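Local coordinates for C3-degrading proteinase (CppA protein) (Streptococcus pneumoniae, PDB 3E0R) that probably degrades complement component C3 and combines two sequence families of the glyoxalase clan, at residues E69-L74 against D177-Q182; M155-P160 against W194-L199; L85-I90 against I119-E124; E30-K35 against F109-P114. One frame throughout, in Å; residues are numbered along the deposited sequence.

Contact 1: E69-L74 against D177-Q182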
loop_
_atom_site.group_PDB
_atom_site.type_symbol
_atom_site.label_atom_id
_atom_site.label_comp_id
_atom_site.label_asym_id
_atom_site.label_seq_id
_atom_site.Cartn_x
_atom_site.Cartn_y
_atom_site.Cartn_z
ATOM N N GLU A 69 10.019 -0.781 -15.491
ATOM C CA GLU A 69 10.694 -1.906 -16.091
ATOM C C GLU A 69 11.425 -2.625 -14.965
ATOM O O GLU A 69 12.270 -2.047 -14.257
ATOM C CB GLU A 69 11.710 -1.466 -17.161
ATOM C CG GLU A 69 11.082 -0.809 -18.401
ATOM C CD GLU A 69 10.263 -1.795 -19.244
ATOM O OE1 GLU A 69 10.777 -2.946 -19.479
ATOM O OE2 GLU A 69 9.120 -1.410 -19.663
ATOM N N GLY A 70 11.092 -3.899 -14.807
ATOM C CA GLY A 70 11.713 -4.708 -13.771
ATOM C C GLY A 70 10.910 -4.604 -12.505
ATOM O O GLY A 70 9.729 -4.313 -12.526
ATOM N N ARG A 71 11.578 -4.882 -11.399
ATOM C CA ARG A 71 10.934 -4.909 -10.117
ATOM C C ARG A 71 10.450 -3.509 -9.792
ATOM O O ARG A 71 11.099 -2.483 -10.154
ATOM C CB ARG A 71 11.878 -5.454 -9.038
ATOM C CG ARG A 71 11.772 -6.926 -8.871
ATOM C CD ARG A 71 12.741 -7.475 -7.844
ATOM N NE ARG A 71 12.576 -8.921 -7.731
ATOM C CZ ARG A 71 13.035 -9.679 -6.741
ATOM N NH1 ARG A 71 13.695 -9.149 -5.717
ATOM N NH2 ARG A 71 12.821 -10.989 -6.779
ATOM N N LYS A 72 9.308 -3.457 -9.121
ATOM C CA LYS A 72 8.764 -2.163 -8.668
ATOM C C LYS A 72 9.247 -1.963 -7.262
ATOM O O LYS A 72 9.563 -2.927 -6.565
ATOM C CB LYS A 72 7.232 -2.155 -8.696
ATOM C CG LYS A 72 6.589 -2.288 -10.052
ATOM C CD LYS A 72 5.057 -2.060 -9.953
ATOM C CE LYS A 72 4.657 -0.602 -10.213
ATOM N NZ LYS A 72 3.197 -0.307 -9.964
ATOM N N LYS A 73 9.276 -0.709 -6.827
ATOM C CA LYS A 73 9.575 -0.373 -5.417
ATOM C C LYS A 73 8.569 -1.105 -4.494
ATOM O O LYS A 73 8.931 -1.650 -3.463
ATOM C CB LYS A 73 9.549 1.138 -5.226
ATOM C CG LYS A 73 10.612 1.871 -6.024
ATOM C CD LYS A 73 10.548 3.387 -5.740
ATOM C CE LYS A 73 11.137 4.236 -6.879
ATOM N NZ LYS A 73 11.213 5.707 -6.561
ATOM N N LEU A 74 7.317 -1.178 -4.921
ATOM C CA LEU A 74 6.307 -1.978 -4.229
ATOM C C LEU A 74 6.471 -3.389 -4.728
ATOM O O LEU A 74 6.183 -3.672 -5.877
ATOM C CB LEU A 74 4.864 -1.483 -4.484
ATOM C CG LEU A 74 3.797 -2.291 -3.686
ATOM C CD1 LEU A 74 3.809 -1.933 -2.274
ATOM C CD2 LEU A 74 2.419 -2.122 -4.238
ATOM N N ASP A 177 8.237 -4.551 5.121
ATOM C CA ASP A 177 9.238 -5.578 4.929
ATOM C C ASP A 177 10.112 -5.210 3.724
ATOM O O ASP A 177 9.576 -5.043 2.634
ATOM C CB ASP A 177 8.492 -6.878 4.650
ATOM C CG ASP A 177 9.279 -8.072 4.994
ATOM O OD1 ASP A 177 9.976 -7.999 6.038
ATOM O OD2 ASP A 177 9.185 -9.103 4.259
ATOM N N PHE A 178 11.436 -5.092 3.895
ATOM C CA PHE A 178 12.321 -4.768 2.766
ATOM C C PHE A 178 12.903 -6.028 2.142
ATOM O O PHE A 178 13.531 -6.817 2.808
ATOM C CB PHE A 178 13.478 -3.846 3.172
ATOM C CG PHE A 178 13.083 -2.433 3.357
ATOM C CD1 PHE A 178 12.669 -1.672 2.280
ATOM C CD2 PHE A 178 13.105 -1.841 4.613
ATOM C CE1 PHE A 178 12.290 -0.355 2.450
ATOM C CE2 PHE A 178 12.709 -0.516 4.778
ATOM C CZ PHE A 178 12.331 0.224 3.708
ATOM N N ILE A 179 12.730 -6.191 0.844
ATOM C CA ILE A 179 13.314 -7.307 0.121
ATOM C C ILE A 179 14.472 -6.787 -0.727
ATOM O O ILE A 179 14.281 -5.825 -1.469
ATOM C CB ILE A 179 12.270 -7.960 -0.763
ATOM C CG1 ILE A 179 11.195 -8.609 0.126
ATOM C CG2 ILE A 179 12.928 -8.961 -1.708
ATOM C CD1 ILE A 179 9.994 -9.048 -0.605
ATOM N N PRO A 180 15.684 -7.391 -0.589
ATOM C CA PRO A 180 16.769 -6.962 -1.468
ATOM C C PRO A 180 16.389 -7.275 -2.924
ATOM O O PRO A 180 15.667 -8.244 -3.157
ATOM C CB PRO A 180 17.996 -7.763 -0.968
ATOM C CG PRO A 180 17.583 -8.298 0.401
ATOM C CD PRO A 180 16.112 -8.469 0.332
ATOM N N ALA A 181 16.828 -6.432 -3.869
ATOM C CA ALA A 181 16.264 -6.372 -5.208
ATOM C C ALA A 181 17.172 -5.567 -6.122
ATOM O O ALA A 181 17.854 -4.666 -5.667
ATOM C CB ALA A 181 14.893 -5.745 -5.170
ATOM N N GLN A 182 17.196 -5.912 -7.401
ATOM C CA GLN A 182 17.853 -5.120 -8.429
ATOM C C GLN A 182 16.833 -4.795 -9.480
ATOM O O GLN A 182 15.951 -5.601 -9.775
ATOM C CB GLN A 182 19.015 -5.852 -9.133
ATOM C CG GLN A 182 20.220 -6.093 -8.267
ATOM C CD GLN A 182 19.999 -7.289 -7.356
ATOM O OE1 GLN A 182 19.616 -8.380 -7.831
ATOM N NE2 GLN A 182 20.213 -7.099 -6.038
HETATM O O HOH W 1 14.271 -5.835 -11.762
#
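Arg71 reaches along Ala181 to Pro180 and Ile179 beside the edge strand of a mixed beta sheet, an arrangement consistent with the glyoxalase clan to which the CppA sequence families belong. Strand 176-180 is an outermost strand of that sheet. The loop carrying Arg71 runs into strand 74-81 of the same sheet, and strand 151-159 lies between the two. The contact therefore spans one strand, joining a loop within the N-terminal CppA family to the sheet's edge strand, within the C-terminal CppA family.

The arginine can be followed atom by atom. Arg71 CB sits 4.1 Å from Gln182 O. Chi1 of -91° lies away from a staggered value, and from CG to NE the chain is fully extended. This shape carries the arm past Ala181, where Arg71 CD is 3.8 Å from Ala181 CB. On the way the side chain also touches His158 of the intervening strand, against which Ala181 packs too. At the tip NH1 does the touching. Arg71 NH1 lies 3.6 Å from Ala181 CB and 3.4 Å from Pro180 O. Both of these partners are at the edge of the guanidinium group, near its plane. Ile179 approaches the same nitrogen obliquely, with its CG2 4.1 Å from Arg71 NH1.

Much of the arrangement is surface packing, and Arg71 and Gln182 are exposed. Asp177 and Ile179 tie strand 176-180 to strand 151-159 by backbone hydrogen bonds, Ile179 to Leu157 and Leu159. A water closes the other end of the contact: it accepts from Arg71 N at 2.9 Å and donates to Gln182 O at 2.6 Å.

Contact 2: M155-P160 against W194-L199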
loop_
_atom_site.group_PDB
_atom_site.type_symbol
_atom_site.label_atom_id
_atom_site.label_comp_id
_atom_site.label_asym_id
_atom_site.label_seq_id
_atom_site.Cartn_x
_atom_site.Cartn_y
_atom_site.Cartn_z
HETATM N N MSE A 155 3.117 -3.860 3.715
HETATM C CA MSE A 155 3.722 -4.034 2.386
HETATM C C MSE A 155 5.116 -4.640 2.387
HETATM O O MSE A 155 5.852 -4.565 3.378
HETATM C CB MSE A 155 3.776 -2.665 1.707
HETATM C CG MSE A 155 4.781 -1.763 2.333
HETATM SE SE MSE A 155 4.306 0.062 2.044
HETATM C CE MSE A 155 3.192 0.304 3.654
ATOM N N GLU A 156 5.479 -5.220 1.256
ATOM C CA GLU A 156 6.842 -5.614 1.017
ATOM C C GLU A 156 7.408 -4.623 0.021
ATOM O O GLU A 156 6.732 -4.296 -0.956
ATOM C CB GLU A 156 6.911 -7.022 0.482
ATOM C CG GLU A 156 6.657 -8.055 1.522
ATOM C CD GLU A 156 6.076 -9.338 0.980
ATOM O OE1 GLU A 156 6.035 -9.555 -0.251
ATOM O OE2 GLU A 156 5.683 -10.163 1.820
ATOM N N LEU A 157 8.617 -4.107 0.281
ATOM C CA LEU A 157 9.250 -3.109 -0.563
ATOM C C LEU A 157 10.542 -3.635 -1.105
ATOM O O LEU A 157 11.298 -4.215 -0.374
ATOM C CB LEU A 157 9.502 -1.832 0.225
ATOM C CG LEU A 157 8.274 -1.112 0.795
ATOM C CD1 LEU A 157 8.668 0.195 1.396
ATOM C CD2 LEU A 157 7.164 -0.889 -0.241
ATOM N N HIS A 158 10.787 -3.431 -2.402
ATOM C CA HIS A 158 12.009 -3.835 -3.047
ATOM C C HIS A 158 13.069 -2.733 -2.890
ATOM O O HIS A 158 12.867 -1.574 -3.294
ATOM C CB HIS A 158 11.758 -4.127 -4.541
ATOM C CG HIS A 158 11.111 -5.454 -4.821
ATOM N ND1 HIS A 158 10.052 -5.589 -5.687
ATOM C CD2 HIS A 158 11.415 -6.704 -4.398
ATOM C CE1 HIS A 158 9.713 -6.862 -5.768
ATOM N NE2 HIS A 158 10.528 -7.563 -4.999
ATOM N N LEU A 159 14.195 -3.103 -2.283
ATOM C CA LEU A 159 15.265 -2.131 -1.940
ATOM C C LEU A 159 16.619 -2.628 -2.458
ATOM O O LEU A 159 17.048 -3.735 -2.102
ATOM C CB LEU A 159 15.316 -1.883 -0.423
ATOM C CG LEU A 159 16.150 -0.693 0.121
ATOM C CD1 LEU A 159 15.532 0.683 -0.215
ATOM C CD2 LEU A 159 16.372 -0.793 1.633
ATOM N N PRO A 160 17.307 -1.810 -3.282
ATOM C CA PRO A 160 18.635 -2.263 -3.758
ATOM C C PRO A 160 19.618 -2.510 -2.617
ATOM O O PRO A 160 19.433 -1.985 -1.513
ATOM C CB PRO A 160 19.116 -1.122 -4.667
ATOM C CG PRO A 160 17.889 -0.268 -4.928
ATOM C CD PRO A 160 16.960 -0.467 -3.787
ATOM N N TRP A 194 4.744 4.813 -12.692
ATOM C CA TRP A 194 3.581 4.432 -11.806
ATOM C C TRP A 194 4.007 3.445 -10.750
ATOM O O TRP A 194 4.240 2.270 -11.046
ATOM C CB TRP A 194 2.411 3.851 -12.633
ATOM C CG TRP A 194 1.749 4.901 -13.540
ATOM C CD1 TRP A 194 0.980 5.971 -13.136
ATOM C CD2 TRP A 194 1.840 5.001 -14.984
ATOM N NE1 TRP A 194 0.594 6.716 -14.227
ATOM C CE2 TRP A 194 1.077 6.128 -15.372
ATOM C CE3 TRP A 194 2.447 4.219 -15.979
ATOM C CZ2 TRP A 194 0.934 6.504 -16.693
ATOM C CZ3 TRP A 194 2.302 4.591 -17.301
ATOM C CH2 TRP A 194 1.549 5.733 -17.648
ATOM N N ASP A 195 4.184 3.893 -9.515
ATOM C CA ASP A 195 4.738 3.003 -8.461
ATOM C C ASP A 195 4.344 3.588 -7.133
ATOM O O ASP A 195 3.681 4.589 -7.119
ATOM C CB ASP A 195 6.277 2.959 -8.546
ATOM C CG ASP A 195 6.894 1.690 -7.898
ATOM O OD1 ASP A 195 6.254 0.936 -7.112
ATOM O OD2 ASP A 195 8.046 1.452 -8.237
ATOM N N LEU A 196 4.808 2.986 -6.039
ATOM C CA LEU A 196 4.792 3.622 -4.731
ATOM C C LEU A 196 5.617 4.950 -4.730
ATOM O O LEU A 196 6.826 4.936 -5.021
ATOM C CB LEU A 196 5.358 2.636 -3.660
ATOM C CG LEU A 196 5.530 3.180 -2.222
ATOM C CD1 LEU A 196 4.150 3.306 -1.451
ATOM C CD2 LEU A 196 6.552 2.332 -1.478
ATOM N N SER A 197 4.956 6.062 -4.401
ATOM C CA SER A 197 5.559 7.370 -4.498
ATOM C C SER A 197 5.666 8.095 -3.174
ATOM O O SER A 197 6.512 8.965 -3.027
ATOM C CB SER A 197 4.779 8.239 -5.446
ATOM O OG SER A 197 3.460 8.460 -4.989
HETATM N N MSE A 198 4.811 7.725 -2.221
HETATM C CA MSE A 198 4.873 8.260 -0.885
HETATM C C MSE A 198 4.454 7.262 0.180
HETATM O O MSE A 198 3.570 6.471 -0.004
HETATM C CB MSE A 198 3.989 9.488 -0.825
HETATM C CG MSE A 198 3.921 10.153 0.535
HETATM SE SE MSE A 198 3.071 11.882 0.325
HETATM C CE MSE A 198 1.639 11.637 1.620
ATOM N N LEU A 199 5.103 7.340 1.324
ATOM C CA LEU A 199 4.625 6.720 2.570
ATOM C C LEU A 199 4.252 7.863 3.520
ATOM O O LEU A 199 5.046 8.771 3.713
ATOM C CB LEU A 199 5.730 5.848 3.156
ATOM C CG LEU A 199 6.052 4.634 2.273
ATOM C CD1 LEU A 199 7.434 4.050 2.473
ATOM C CD2 LEU A 199 5.000 3.568 2.523
#
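Leu157 and Leu196 meet by their CD2 methyls, 3.5 Å apart, with the two side chains crossing at about a right angle. Leu157 also points its other methyl at Leu199. These two leucines come tip to tip, with Leu157 CD1 and Leu199 CD1 4.2 Å apart. Met155, a selenomethionine, takes the other branch of Leu199: its SE is 3.6 Å from Leu199 CD2, and its CE is 3.9 Å from that same methyl. A bend at chi3 (89°) turns CE back so that both atoms can touch one methyl. All four side chains are buried, and the contact is wholly apolar.

The backbones stay well apart. The axes of the strand segments 155-159 and 196-199 approach to 10.9 Å, at 116° between their directions, so side chains alone bridge the gap.

Asp195 fixes the start of the second segment. Asp195 OD1 accepts a weak hydrogen bond from Leu196 N at 2.7 Å and also a hydrogen bond from Leu74 N, while OD2 accepts from Lys73 N. One carboxylate thus ties the Leu196 backbone to the start of strand 74-81. A classic beta bulge follows, in which Ser197 and Met198 together lie opposite Thr15 of strand 9-18.

The two strands belong to different sheets, packed here face against face. On one side Leu157 rests on Leu176 and Phe178 of strand 176-180, and Met155 on Leu74. On the other, Leu196 rests on Pro14 and Leu16 of strand 9-18.

Contact 3: L85-I90 against I119-E124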
loop_
_atom_site.group_PDB
_atom_site.type_symbol
_atom_site.label_atom_id
_atom_site.label_comp_id
_atom_site.label_asym_id
_atom_site.label_seq_id
_atom_site.Cartn_x
_atom_site.Cartn_y
_atom_site.Cartn_z
ATOM N N LEU A 85 -14.731 -14.578 5.988
ATOM C CA LEU A 85 -15.850 -14.750 5.066
ATOM C C LEU A 85 -16.033 -13.551 4.142
ATOM O O LEU A 85 -16.746 -13.640 3.158
ATOM C CB LEU A 85 -17.146 -15.045 5.827
ATOM C CG LEU A 85 -17.089 -16.269 6.738
ATOM C CD1 LEU A 85 -18.461 -16.452 7.355
ATOM C CD2 LEU A 85 -16.594 -17.512 5.967
ATOM N N GLU A 86 -15.381 -12.434 4.436
ATOM C CA GLU A 86 -15.413 -11.324 3.501
ATOM C C GLU A 86 -14.516 -11.600 2.307
ATOM O O GLU A 86 -14.865 -11.149 1.220
ATOM C CB GLU A 86 -15.093 -9.985 4.164
ATOM C CG GLU A 86 -16.091 -9.623 5.216
ATOM C CD GLU A 86 -15.673 -8.422 6.033
ATOM O OE1 GLU A 86 -14.658 -7.754 5.702
ATOM O OE2 GLU A 86 -16.386 -8.144 7.029
ATOM N N ILE A 87 -13.401 -12.326 2.478
ATOM C CA ILE A 87 -12.560 -12.730 1.313
ATOM C C ILE A 87 -13.310 -13.679 0.344
ATOM O O ILE A 87 -13.172 -13.595 -0.884
ATOM C CB ILE A 87 -11.211 -13.396 1.741
ATOM C CG1 ILE A 87 -10.306 -12.361 2.434
ATOM C CG2 ILE A 87 -10.457 -14.046 0.510
ATOM C CD1 ILE A 87 -9.162 -12.968 3.175
ATOM N N GLU A 88 -14.111 -14.574 0.918
ATOM C CA GLU A 88 -14.900 -15.518 0.151
ATOM C C GLU A 88 -16.042 -14.805 -0.568
ATOM O O GLU A 88 -16.488 -15.263 -1.621
ATOM C CB GLU A 88 -15.438 -16.640 1.059
ATOM C CG GLU A 88 -14.331 -17.355 1.882
ATOM C CD GLU A 88 -14.769 -18.681 2.535
ATOM O OE1 GLU A 88 -15.995 -19.015 2.592
ATOM O OE2 GLU A 88 -13.854 -19.395 3.015
ATOM N N GLY A 89 -16.521 -13.705 0.014
ATOM C CA GLY A 89 -17.528 -12.869 -0.623
ATOM C C GLY A 89 -16.975 -12.227 -1.885
ATOM O O GLY A 89 -17.611 -12.263 -2.956
ATOM N N ILE A 90 -15.791 -11.636 -1.745
ATOM C CA ILE A 90 -15.050 -11.062 -2.868
ATOM C C ILE A 90 -14.846 -12.090 -3.988
ATOM O O ILE A 90 -15.146 -11.805 -5.145
ATOM C CB ILE A 90 -13.651 -10.496 -2.432
ATOM C CG1 ILE A 90 -13.781 -9.337 -1.443
ATOM C CG2 ILE A 90 -12.826 -10.003 -3.632
ATOM C CD1 ILE A 90 -12.381 -9.091 -0.757
ATOM N N ILE A 119 -1.158 -7.582 -5.221
ATOM C CA ILE A 119 -1.871 -7.424 -3.953
ATOM C C ILE A 119 -2.189 -8.797 -3.423
ATOM O O ILE A 119 -2.656 -9.644 -4.170
ATOM C CB ILE A 119 -3.209 -6.596 -4.074
ATOM C CG1 ILE A 119 -3.027 -5.095 -4.409
ATOM C CG2 ILE A 119 -3.926 -6.525 -2.715
ATOM C CD1 ILE A 119 -2.142 -4.694 -5.536
ATOM N N LEU A 120 -1.872 -9.023 -2.150
ATOM C CA LEU A 120 -2.256 -10.208 -1.421
ATOM C C LEU A 120 -3.367 -9.815 -0.473
ATOM O O LEU A 120 -3.191 -8.909 0.322
ATOM C CB LEU A 120 -1.064 -10.790 -0.625
ATOM C CG LEU A 120 -1.368 -11.964 0.361
ATOM C CD1 LEU A 120 -1.847 -13.226 -0.421
ATOM C CD2 LEU A 120 -0.213 -12.321 1.217
ATOM N N ILE A 121 -4.525 -10.468 -0.579
ATOM C CA ILE A 121 -5.605 -10.305 0.406
ATOM C C ILE A 121 -5.749 -11.591 1.189
ATOM O O ILE A 121 -5.968 -12.645 0.598
ATOM C CB ILE A 121 -6.974 -9.976 -0.232
ATOM C CG1 ILE A 121 -6.807 -8.814 -1.222
ATOM C CG2 ILE A 121 -8.038 -9.632 0.867
ATOM C CD1 ILE A 121 -7.929 -7.762 -1.089
ATOM N N HIS A 122 -5.635 -11.496 2.503
ATOM C CA HIS A 122 -5.593 -12.659 3.338
ATOM C C HIS A 122 -6.201 -12.318 4.684
ATOM O O HIS A 122 -6.566 -11.205 4.936
ATOM C CB HIS A 122 -4.140 -13.151 3.486
ATOM C CG HIS A 122 -3.334 -12.335 4.443
ATOM N ND1 HIS A 122 -3.229 -12.648 5.783
ATOM C CD2 HIS A 122 -2.610 -11.210 4.265
ATOM C CE1 HIS A 122 -2.489 -11.734 6.394
ATOM N NE2 HIS A 122 -2.108 -10.844 5.498
ATOM N N ALA A 123 -6.279 -13.305 5.561
ATOM C CA ALA A 123 -6.915 -13.137 6.856
ATOM C C ALA A 123 -6.116 -13.805 7.979
ATOM O O ALA A 123 -6.694 -14.120 9.028
ATOM C CB ALA A 123 -8.314 -13.709 6.787
ATOM N N GLU A 124 -4.801 -13.996 7.774
ATOM C CA GLU A 124 -3.966 -14.868 8.617
ATOM C C GLU A 124 -3.198 -14.037 9.620
ATOM O O GLU A 124 -2.862 -12.875 9.342
ATOM C CB GLU A 124 -2.937 -15.650 7.790
ATOM C CG GLU A 124 -3.470 -16.636 6.735
ATOM C CD GLU A 124 -4.576 -17.610 7.233
ATOM O OE1 GLU A 124 -4.611 -18.027 8.444
ATOM O OE2 GLU A 124 -5.424 -17.936 6.366
#
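Ile87 presses its CD1 methyl onto the backbone between His122 and Ala123, where helix 84-91 packs against one face of a mixed beta sheet. This helix-on-sheet layer lies within the N-terminal CppA family and is consistent with its glyoxalase clan.

The tight part is centred on that single methyl. Ile87 CD1 lies 3.4 Å from His122 C. Ile87 CD1 is also 3.8 Å from Ala123 CB. CG1 of Ile87 is anti to its own carbonyl carbon (chi1 -67°), which extends the longer branch from the helix to the end of the strand. Lower on the same branch, Ile87 CG1 meets Ile121 CG2 at 3.9 Å, and the two isoleucines lie alongside, running opposite ways.

Elsewhere the contact is looser. Ile90, one turn on, is buried, but Ile90 CD1 stays 4.7 Å from Ile121 CG2. It packs on Phe109 of the neighbouring strand instead, as Ile87 does as well. Leu85 and Glu88 lie on the more open side of the helix and do not touch residues 119-124.

His122 points away from the helix, with its ring against Ile78 and Ala108. Glu124 N donates to His122 ND1 at 2.9 Å, nearly straight at 168°, from 19° out of the ring plane.

Contact 4: E30-K35 against F109-P114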
loop_
_atom_site.group_PDB
_atom_site.type_symbol
_atom_site.label_atom_id
_atom_site.label_comp_id
_atom_site.label_asym_id
_atom_site.label_seq_id
_atom_site.Cartn_x
_atom_site.Cartn_y
_atom_site.Cartn_z
ATOM N N GLU A 30 -14.628 -1.746 -6.371
ATOM C CA GLU A 30 -15.592 -2.726 -6.831
ATOM C C GLU A 30 -15.047 -4.122 -6.636
ATOM O O GLU A 30 -15.743 -5.005 -6.137
ATOM C CB GLU A 30 -16.029 -2.544 -8.291
ATOM C CG GLU A 30 -15.903 -1.132 -8.867
ATOM C CD GLU A 30 -17.202 -0.380 -9.062
ATOM O OE1 GLU A 30 -17.893 -0.697 -10.059
ATOM O OE2 GLU A 30 -17.475 0.556 -8.256
ATOM N N THR A 31 -13.811 -4.351 -7.027
ATOM C CA THR A 31 -13.299 -5.719 -6.998
ATOM C C THR A 31 -12.928 -6.060 -5.547
ATOM O O THR A 31 -13.502 -7.011 -4.975
ATOM C CB THR A 31 -12.184 -5.935 -8.068
ATOM O OG1 THR A 31 -12.712 -5.543 -9.351
ATOM C CG2 THR A 31 -11.702 -7.408 -8.138
ATOM N N LEU A 32 -12.079 -5.236 -4.919
ATOM C CA LEU A 32 -11.511 -5.605 -3.622
ATOM C C LEU A 32 -12.369 -5.300 -2.403
ATOM O O LEU A 32 -12.160 -5.888 -1.359
ATOM C CB LEU A 32 -10.093 -5.023 -3.455
ATOM C CG LEU A 32 -9.019 -5.602 -4.421
ATOM C CD1 LEU A 32 -7.611 -5.047 -4.065
ATOM C CD2 LEU A 32 -9.074 -7.132 -4.493
ATOM N N GLY A 33 -13.331 -4.403 -2.525
ATOM C CA GLY A 33 -14.238 -4.098 -1.420
ATOM C C GLY A 33 -13.857 -2.929 -0.526
ATOM O O GLY A 33 -14.429 -2.773 0.549
HETATM N N MSE A 34 -12.897 -2.111 -0.955
HETATM C CA MSE A 34 -12.543 -0.864 -0.231
HETATM C C MSE A 34 -13.562 0.287 -0.417
HETATM O O MSE A 34 -14.280 0.373 -1.393
HETATM C CB MSE A 34 -11.150 -0.369 -0.653
HETATM C CG MSE A 34 -10.058 -1.444 -0.512
HETATM SE SE MSE A 34 -8.264 -0.727 -0.697
HETATM C CE MSE A 34 -7.179 -2.387 -0.567
ATOM N N LYS A 35 -13.555 1.192 0.537
ATOM C CA LYS A 35 -14.400 2.342 0.606
ATOM C C LYS A 35 -13.654 3.656 0.226
ATOM O O LYS A 35 -12.548 3.915 0.678
ATOM C CB LYS A 35 -14.889 2.427 2.050
ATOM C CG LYS A 35 -15.965 3.457 2.309
ATOM C CD LYS A 35 -16.380 3.462 3.790
ATOM C CE LYS A 35 -17.464 4.541 4.113
ATOM N NZ LYS A 35 -18.634 4.495 3.200
ATOM N N PHE A 109 -5.914 -14.647 -1.560
ATOM C CA PHE A 109 -5.554 -14.623 -2.974
ATOM C C PHE A 109 -4.623 -13.505 -3.326
ATOM O O PHE A 109 -4.452 -12.578 -2.566
ATOM C CB PHE A 109 -6.813 -14.638 -3.897
ATOM C CG PHE A 109 -7.622 -13.416 -3.831
ATOM C CD1 PHE A 109 -7.406 -12.389 -4.744
ATOM C CD2 PHE A 109 -8.607 -13.262 -2.834
ATOM C CE1 PHE A 109 -8.135 -11.221 -4.680
ATOM C CE2 PHE A 109 -9.346 -12.105 -2.749
ATOM C CZ PHE A 109 -9.109 -11.070 -3.688
ATOM N N GLU A 110 -4.001 -13.657 -4.488
ATOM C CA GLU A 110 -3.283 -12.603 -5.151
ATOM C C GLU A 110 -3.992 -12.190 -6.450
ATOM O O GLU A 110 -4.643 -12.963 -7.082
ATOM C CB GLU A 110 -1.893 -13.051 -5.469
ATOM C CG GLU A 110 -0.955 -12.959 -4.316
ATOM C CD GLU A 110 0.363 -13.611 -4.631
ATOM O OE1 GLU A 110 0.341 -14.583 -5.401
ATOM O OE2 GLU A 110 1.401 -13.164 -4.118
ATOM N N ILE A 111 -3.860 -10.916 -6.775
ATOM C CA ILE A 111 -4.416 -10.306 -7.954
ATOM C C ILE A 111 -3.509 -9.101 -8.319
ATOM O O ILE A 111 -2.957 -8.482 -7.435
ATOM C CB ILE A 111 -5.866 -9.906 -7.666
ATOM C CG1 ILE A 111 -6.623 -9.638 -8.963
ATOM C CG2 ILE A 111 -5.938 -8.717 -6.731
ATOM C CD1 ILE A 111 -8.114 -9.550 -8.763
ATOM N N PHE A 112 -3.335 -8.818 -9.612
ATOM C CA PHE A 112 -2.649 -7.631 -10.097
ATOM C C PHE A 112 -3.640 -6.451 -10.306
ATOM O O PHE A 112 -4.791 -6.583 -10.776
ATOM C CB PHE A 112 -1.895 -7.925 -11.406
ATOM C CG PHE A 112 -0.541 -8.646 -11.218
ATOM C CD1 PHE A 112 0.619 -7.938 -10.925
ATOM C CD2 PHE A 112 -0.424 -10.024 -11.373
ATOM C CE1 PHE A 112 1.867 -8.612 -10.762
ATOM C CE2 PHE A 112 0.815 -10.671 -11.212
ATOM C CZ PHE A 112 1.944 -9.968 -10.904
ATOM N N SER A 113 -3.172 -5.279 -9.938
ATOM C CA SER A 113 -3.913 -4.066 -10.144
ATOM C C SER A 113 -3.630 -3.578 -11.593
ATOM O O SER A 113 -2.669 -4.037 -12.238
ATOM C CB SER A 113 -3.432 -3.018 -9.137
ATOM O OG SER A 113 -2.361 -2.296 -9.708
ATOM N N PRO A 114 -4.435 -2.614 -12.077
ATOM C CA PRO A 114 -4.228 -1.967 -13.375
ATOM C C PRO A 114 -2.805 -1.414 -13.583
ATOM O O PRO A 114 -2.412 -1.221 -14.728
ATOM C CB PRO A 114 -5.226 -0.803 -13.358
ATOM C CG PRO A 114 -6.203 -1.116 -12.337
ATOM C CD PRO A 114 -5.593 -2.039 -11.354
#
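Leu32 and Phe109 are brought together by their first torsions. In Leu32, CG stands anti to the carbonyl carbon (chi1 -66°), and the end of the side chain comes nearer the strand than its base does. In Phe109, CG sits between the backbone N and the carbonyl carbon (chi1 68°), a less common choice that swings the ring out toward the leucine. The methyl Leu32 CD2 then arrives at the ring's edge, near its plane, 4.0 Å from Phe109 CZ. Leu32 CD2 also touches Ile111 CG2, at 4.2 Å. Leucine and isoleucine pass side by side, head to tail.

This is helix-on-sheet packing within the N-terminal CppA family, consistent with its glyoxalase clan. It joins the end of helix 21-31 to strand 107-112 of the sheet that also bears helix 84-91. Gly33 is the first residue to leave helical angles, with a positive phi of 94°, and the chain turns there toward strand 35-39 of the other sheet.

Phe27, further back in the helix, covers both Leu32 and Ile111. Leu91 of helix 84-91 packs on Phe109. Thr31 adds an apolar touch, its CG2 4.2 Å from Ile111 CD1. The hydroxyl of Thr31 is engaged within its own helix, where OG1 is hydrogen-bonded to Thr26 O.

How the contacts relate
The contacts form two pairs along one mixed sheet. Contacts 1 and 2 have centres 7 Å apart; contact 1 uses strand 176-180 and contact 2 its neighbour 151-159. Asp177 O lies 2.7 Å from Leu157 N, a probable hydrogen bond. Contacts 3 and 4 have centres 10 Å apart; contact 3 uses strand 118-122 and contact 4 its neighbour 107-112, with Ile121 N 2.9 Å from Phe109 O, again a probable hydrogen bond. They also meet between helices: Ile90 CG2 is 3.3 Å from Thr31 O. The pairs are separate, with contacts 1 and 3 about 24 Å apart between centres. Strand 74-81 lies between the pairs in the sheet. Contact 2 links this sheet to the other.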